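Local coordinates for Aureochrome1-like protein (Ochromonas danica, PDB 6I20) that probably senses blue light through a flavin mononucleotide held in its PAS-type LOV domain, as in other aureochromes, which are light-regulated transcription factors, at residues 10-22 with 30-42. Numbering follows the deposited sequence. Where two conformers were deposited one is given.
Sequences ALQTAQQNFVISD and IVYASQGFLTLTG. With FMN (flavin mononucleotide), chain E; EDO (1,2-ethanediol), chain G.
Val19 and Phe37 form the tight part of this contact: CG1 of Val19 sits over the centre of the Phe37 ring, 3.5 Å from its centroid. With CG1 anti to the carbonyl carbon (chi1 -61°), the valine's other branch, CG2, is left to pack 3.6 Å from C6 of the flavin, a division of labour that suits a beta-branched residue. Ala33, its non-hydrogen-bonded partner, packs its methyl against Leu45 and Val48 of helix 45-48.

The Ser34 hydroxyl donates to Gln16 O (OG to O 2.8 Å) in the carbonyl plane, on a lone pair, while accepting from Phe18 N and, as N-cap of helix 35-41, from Phe37 N. Its CB rests over one face of the Phe18 ring, offset toward the rim. With an alanine here Phe18 N and Phe37 N would probably both lose their acceptor, and Gln16 O the serine's donor, leaving the helix start uncapped by a side chain. CE2 of Phe18 touches CE1 of Tyr32 at 3.8 Å, the near-parallel rings slid so that they hardly overlap.

Gly36 lets Asn17 OD1 come within 3.0 Å of Gly36 C, where a side chain would collide.

Toward solvent the fit loosens. A water bridges Gln16 O and Gly36 N, and on the partly exposed side Gln12 NE2 reaches Tyr32 OH in a weak, bent bond (2.7 Å, 126°).

Val31 and Tyr32 both face Ile20, whose O takes a short bond from Val31 N (2.7 Å) and a weak one from Tyr32 N. This classic bulge belongs to the antiparallel hairpin that opens the PAS fold, a hairpin whose Val19 and Ser21 line the flavin pocket of a LOV domain.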
loop_
_atom_site.group_PDB
_atom_site.type_symbol
_atom_site.label_atom_id
_atom_site.label_comp_id
_atom_site.label_asym_id
_atom_site.label_seq_id
_atom_site.Cartn_x
_atom_site.Cartn_y
_atom_site.Cartn_z
ATOM N N ALA A 10 -12.991 7.726 5.987
ATOM C CA ALA A 10 -13.204 6.777 7.064
ATOM C C ALA A 10 -11.917 6.238 7.666
ATOM O O ALA A 10 -11.773 6.153 8.866
ATOM C CB ALA A 10 -14.049 5.612 6.561
ATOM N N LEU A 11 -10.997 5.842 6.777
ATOM C CA LEU A 11 -9.721 5.275 7.233
ATOM C C LEU A 11 -8.877 6.338 7.952
ATOM O O LEU A 11 -8.190 6.020 8.914
ATOM C CB LEU A 11 -8.959 4.684 6.056
ATOM C CG LEU A 11 -9.593 3.436 5.448
ATOM C CD1 LEU A 11 -8.930 3.127 4.110
ATOM C CD2 LEU A 11 -9.543 2.264 6.401
ATOM N N GLN A 12 -9.002 7.582 7.503
ATOM C CA GLN A 12 -8.340 8.715 8.170
ATOM C C GLN A 12 -8.865 8.871 9.605
ATOM O O GLN A 12 -8.137 8.933 10.588
ATOM C CB GLN A 12 -8.633 9.994 7.365
ATOM C CG GLN A 12 -7.881 11.249 7.783
ATOM C CD GLN A 12 -8.321 12.483 6.997
ATOM O OE1 GLN A 12 -9.509 12.714 6.757
ATOM N NE2 GLN A 12 -7.346 13.266 6.559
ATOM N N THR A 13 -10.193 8.904 9.720
ATOM C CA THR A 13 -10.852 9.112 11.009
ATOM C C THR A 13 -10.536 7.976 11.962
ATOM O O THR A 13 -10.343 8.174 13.173
ATOM C CB THR A 13 -12.365 9.207 10.780
ATOM O OG1 THR A 13 -12.640 10.351 9.956
ATOM C CG2 THR A 13 -13.088 9.335 12.084
ATOM N N ALA A 14 -10.532 6.755 11.429
ATOM C CA ALA A 14 -10.200 5.567 12.204
ATOM C C ALA A 14 -8.698 5.379 12.480
ATOM O O ALA A 14 -8.280 4.394 13.077
ATOM C CB ALA A 14 -10.772 4.336 11.509
ATOM N N GLN A 15 -7.870 6.332 12.018
ATOM C CA GLN A 15 -6.403 6.320 12.285
ATOM C C GLN A 15 -5.706 5.046 11.793
ATOM O O GLN A 15 -4.878 4.444 12.469
ATOM C CB GLN A 15 -6.140 6.609 13.771
ATOM C CG GLN A 15 -6.655 7.955 14.207
ATOM C CD GLN A 15 -6.447 8.162 15.689
ATOM O OE1 GLN A 15 -7.284 7.788 16.495
ATOM N NE2 GLN A 15 -5.316 8.730 16.056
ATOM N N GLN A 16 -6.085 4.642 10.580
ATOM C CA GLN A 16 -5.508 3.497 9.925
ATOM C C GLN A 16 -4.298 3.822 9.072
ATOM O O GLN A 16 -3.939 5.001 8.910
ATOM C CB GLN A 16 -6.599 2.786 9.115
ATOM C CG GLN A 16 -7.772 2.339 9.973
ATOM C CD GLN A 16 -7.383 1.348 11.056
ATOM O OE1 GLN A 16 -6.788 0.319 10.777
ATOM N NE2 GLN A 16 -7.702 1.676 12.310
ATOM N N ASN A 17 -3.630 2.787 8.574
ATOM C CA ASN A 17 -2.371 2.955 7.807
ATOM C C ASN A 17 -2.730 2.824 6.339
ATOM O O ASN A 17 -3.135 1.769 5.893
ATOM C CB ASN A 17 -1.352 1.837 8.118
ATOM C CG ASN A 17 -1.097 1.676 9.580
ATOM O OD1 ASN A 17 -1.155 2.639 10.341
ATOM N ND2 ASN A 17 -0.822 0.448 9.992
ATOM N N PHE A 18 -2.563 3.881 5.559
ATOM C CA PHE A 18 -2.873 3.793 4.165
ATOM C C PHE A 18 -2.173 4.901 3.405
ATOM O O PHE A 18 -1.753 5.913 3.983
ATOM C CB PHE A 18 -4.406 3.835 3.928
ATOM C CG PHE A 18 -5.039 5.166 4.251
ATOM C CD1 PHE A 18 -5.427 5.450 5.561
ATOM C CD2 PHE A 18 -5.180 6.167 3.277
ATOM C CE1 PHE A 18 -5.984 6.683 5.888
ATOM C CE2 PHE A 18 -5.731 7.405 3.616
ATOM C CZ PHE A 18 -6.096 7.663 4.928
ATOM N N VAL A 19 -2.117 4.682 2.083
ATOM C CA VAL A 19 -1.665 5.669 1.122
ATOM C C VAL A 19 -2.600 5.683 -0.072
ATOM O O VAL A 19 -3.334 4.721 -0.313
ATOM C CB VAL A 19 -0.224 5.409 0.604
ATOM C CG1 VAL A 19 0.766 5.441 1.750
ATOM C CG2 VAL A 19 -0.131 4.131 -0.153
ATOM N N ILE A 20 -2.579 6.795 -0.790
ATOM C CA ILE A 20 -3.280 6.968 -2.061
ATOM C C ILE A 20 -2.218 7.279 -3.119
ATOM O O ILE A 20 -1.372 8.162 -2.881
ATOM C CB ILE A 20 -4.275 8.157 -1.985
ATOM C CG1 ILE A 20 -5.180 8.016 -0.751
ATOM C CG2 ILE A 20 -5.082 8.224 -3.261
ATOM C CD1 ILE A 20 -6.007 6.754 -0.762
ATOM N N SER A 21 -2.272 6.589 -4.268
ATOM C CA SER A 21 -1.352 6.867 -5.369
ATOM C C SER A 21 -2.121 7.427 -6.554
ATOM O O SER A 21 -3.363 7.332 -6.610
ATOM C CB SER A 21 -0.593 5.615 -5.819
ATOM O OG SER A 21 -1.424 4.758 -6.613
ATOM N N ASP A 22 -1.412 8.021 -7.490
ATOM C CA ASP A 22 -1.991 8.591 -8.704
ATOM C C ASP A 22 -1.307 8.031 -9.944
ATOM O O ASP A 22 -0.192 8.439 -10.268
ATOM C CB ASP A 22 -1.900 10.122 -8.688
ATOM C CG ASP A 22 -2.621 10.795 -9.869
ATOM O OD1 ASP A 22 -2.902 10.145 -10.892
ATOM O OD2 ASP A 22 -2.912 12.011 -9.765
ATOM N N ILE A 30 2.813 8.110 -4.525
ATOM C CA ILE A 30 1.960 8.454 -3.402
ATOM C C ILE A 30 1.622 9.952 -3.467
ATOM O O ILE A 30 2.511 10.808 -3.577
ATOM C CB ILE A 30 2.645 8.142 -2.077
ATOM C CG1 ILE A 30 2.940 6.670 -1.903
ATOM C CG2 ILE A 30 1.854 8.670 -0.889
ATOM C CD1 ILE A 30 3.952 6.429 -0.776
ATOM N N VAL A 31 0.318 10.263 -3.356
ATOM C CA VAL A 31 -0.190 11.637 -3.290
ATOM C C VAL A 31 -0.837 11.940 -1.911
ATOM O O VAL A 31 -1.140 13.116 -1.647
ATOM C CB VAL A 31 -1.162 12.022 -4.430
ATOM C CG1 VAL A 31 -0.436 12.053 -5.767
ATOM C CG2 VAL A 31 -2.368 11.093 -4.445
ATOM N N TYR A 32 -1.005 10.940 -1.049
ATOM C CA TYR A 32 -1.525 11.155 0.291
ATOM C C TYR A 32 -1.021 9.974 1.126
ATOM O O TYR A 32 -1.096 8.810 0.670
ATOM C CB TYR A 32 -3.080 11.163 0.306
ATOM C CG TYR A 32 -3.622 11.528 1.653
ATOM C CD1 TYR A 32 -3.822 10.553 2.628
ATOM C CD2 TYR A 32 -3.893 12.870 1.971
ATOM C CE1 TYR A 32 -4.263 10.900 3.921
ATOM C CE2 TYR A 32 -4.343 13.229 3.224
ATOM C CZ TYR A 32 -4.507 12.244 4.192
ATOM O OH TYR A 32 -4.961 12.632 5.453
ATOM N N ALA A 33 -0.553 10.239 2.343
ATOM C CA ALA A 33 -0.142 9.160 3.261
ATOM C C ALA A 33 -0.662 9.466 4.629
ATOM O O ALA A 33 -0.552 10.597 5.105
ATOM C CB ALA A 33 1.378 9.022 3.313
ATOM N N SER A 34 -1.263 8.465 5.266
ATOM C CA SER A 34 -1.792 8.682 6.607
ATOM C C SER A 34 -0.743 8.718 7.685
ATOM O O SER A 34 0.352 8.150 7.530
ATOM C CB SER A 34 -2.811 7.611 6.990
ATOM O OG SER A 34 -2.186 6.381 7.283
ATOM N N GLN A 35 -1.060 9.315 8.818
ATOM C CA GLN A 35 -0.178 9.294 9.962
ATOM C C GLN A 35 0.232 7.899 10.365
ATOM O O GLN A 35 1.373 7.670 10.715
ATOM C CB GLN A 35 -0.797 10.051 11.165
ATOM C CG GLN A 35 0.126 10.067 12.383
ATOM C CD GLN A 35 1.415 10.803 12.119
ATOM O OE1 GLN A 35 1.365 12.002 11.808
ATOM N NE2 GLN A 35 2.575 10.098 12.185
ATOM N N GLY A 36 -0.702 6.965 10.306
ATOM C CA GLY A 36 -0.418 5.588 10.676
ATOM C C GLY A 36 0.651 4.982 9.785
ATOM O O GLY A 36 1.501 4.234 10.265
ATOM N N PHE A 37 0.569 5.251 8.490
ATOM C CA PHE A 37 1.599 4.782 7.547
ATOM C C PHE A 37 2.967 5.345 7.912
ATOM O O PHE A 37 3.987 4.633 7.908
ATOM C CB PHE A 37 1.248 5.168 6.127
ATOM C CG PHE A 37 2.264 4.767 5.096
ATOM C CD1 PHE A 37 2.223 3.508 4.514
ATOM C CD2 PHE A 37 3.234 5.654 4.683
ATOM C CE1 PHE A 37 3.147 3.130 3.557
ATOM C CE2 PHE A 37 4.158 5.264 3.719
ATOM C CZ PHE A 37 4.113 4.025 3.149
ATOM N N LEU A 38 3.011 6.614 8.249
ATOM C CA LEU A 38 4.273 7.263 8.627
ATOM C C LEU A 38 4.840 6.620 9.873
ATOM O O LEU A 38 6.045 6.381 9.967
ATOM C CB LEU A 38 4.089 8.764 8.801
ATOM C CG LEU A 38 3.486 9.518 7.631
ATOM C CD1 LEU A 38 3.276 10.971 8.006
ATOM C CD2 LEU A 38 4.287 9.366 6.347
ATOM N N THR A 39 4.002 6.378 10.877
ATOM C CA THR A 39 4.465 5.777 12.111
ATOM C C THR A 39 4.936 4.342 11.906
ATOM O O THR A 39 5.996 3.962 12.431
ATOM C CB THR A 39 3.391 5.843 13.173
ATOM O OG1 THR A 39 3.088 7.230 13.364
ATOM C CG2 THR A 39 3.866 5.225 14.486
ATOM N N LEU A 40 4.195 3.592 11.113
ATOM C CA LEU A 40 4.546 2.190 10.809
ATOM C C LEU A 40 5.907 2.108 10.131
ATOM O O LEU A 40 6.724 1.275 10.485
ATOM C CB LEU A 40 3.488 1.575 9.892
ATOM C CG LEU A 40 3.812 0.223 9.260
ATOM C CD1 LEU A 40 3.935 -0.826 10.362
ATOM C CD2 LEU A 40 2.718 -0.125 8.247
ATOM N N THR A 41 6.108 2.934 9.114
ATOM C CA THR A 41 7.283 2.835 8.269
ATOM C C THR A 41 8.474 3.649 8.747
ATOM O O THR A 41 9.617 3.372 8.289
ATOM C CB THR A 41 6.955 3.250 6.830
ATOM O OG1 THR A 41 6.671 4.660 6.779
ATOM C CG2 THR A 41 5.850 2.428 6.241
ATOM N N GLY A 42 8.273 4.620 9.633
ATOM C CA GLY A 42 9.355 5.496 10.088
ATOM C C GLY A 42 9.722 6.668 9.196
ATOM O O GLY A 42 10.635 7.426 9.536
HETATM N N1 FMN E . 4.449 -2.184 -2.023
HETATM C C2 FMN E . 4.921 -2.534 -0.807
HETATM O O2 FMN E . 5.911 -3.300 -0.756
HETATM N N3 FMN E . 4.392 -2.082 0.356
HETATM C C4 FMN E . 3.308 -1.250 0.381
HETATM O O4 FMN E . 2.801 -0.908 1.483
HETATM C C4A FMN E . 2.790 -0.822 -0.875
HETATM N N5 FMN E . 1.719 0.033 -0.919
HETATM C C5A FMN E . 1.209 0.340 -2.137
HETATM C C6 FMN E . 0.092 1.198 -2.229
HETATM C C7 FMN E . -0.458 1.539 -3.421
HETATM C C7M FMN E . -1.702 2.454 -3.482
HETATM C C8 FMN E . 0.093 1.034 -4.648
HETATM C C8M FMN E . -0.512 1.389 -5.968
HETATM C C9 FMN E . 1.182 0.199 -4.587
HETATM C C9A FMN E . 1.746 -0.186 -3.379
HETATM N N10 FMN E . 2.908 -0.998 -3.324
HETATM C C10 FMN E . 3.378 -1.361 -2.095
HETATM C "C1'" FMN E . 3.442 -1.636 -4.521
HETATM C "C2'" FMN E . 4.510 -0.847 -5.284
HETATM O "O2'" FMN E . 4.183 0.549 -5.210
HETATM C "C3'" FMN E . 4.514 -1.285 -6.741
HETATM O "O3'" FMN E . 3.210 -1.166 -7.335
HETATM C "C4'" FMN E . 5.026 -2.687 -6.981
HETATM O "O4'" FMN E . 6.312 -2.804 -6.348
HETATM C "C5'" FMN E . 5.206 -2.955 -8.513
HETATM O "O5'" FMN E . 5.714 -1.753 -9.184
HETATM P P FMN E . 6.529 -1.979 -10.557
HETATM O O1P FMN E . 7.002 -0.644 -10.981
HETATM O O2P FMN E . 7.623 -2.914 -10.242
HETATM O O3P FMN E . 5.491 -2.592 -11.487
HETATM C C1 EDO G . 1.387 8.110 15.567
HETATM O O1 EDO G . 0.846 8.885 16.647
HETATM C C2 EDO G . 0.654 6.778 15.474
HETATM O O2 EDO G . 0.035 6.597 14.193
HETATM O O HOH W 1 -3.596 7.203 10.483
#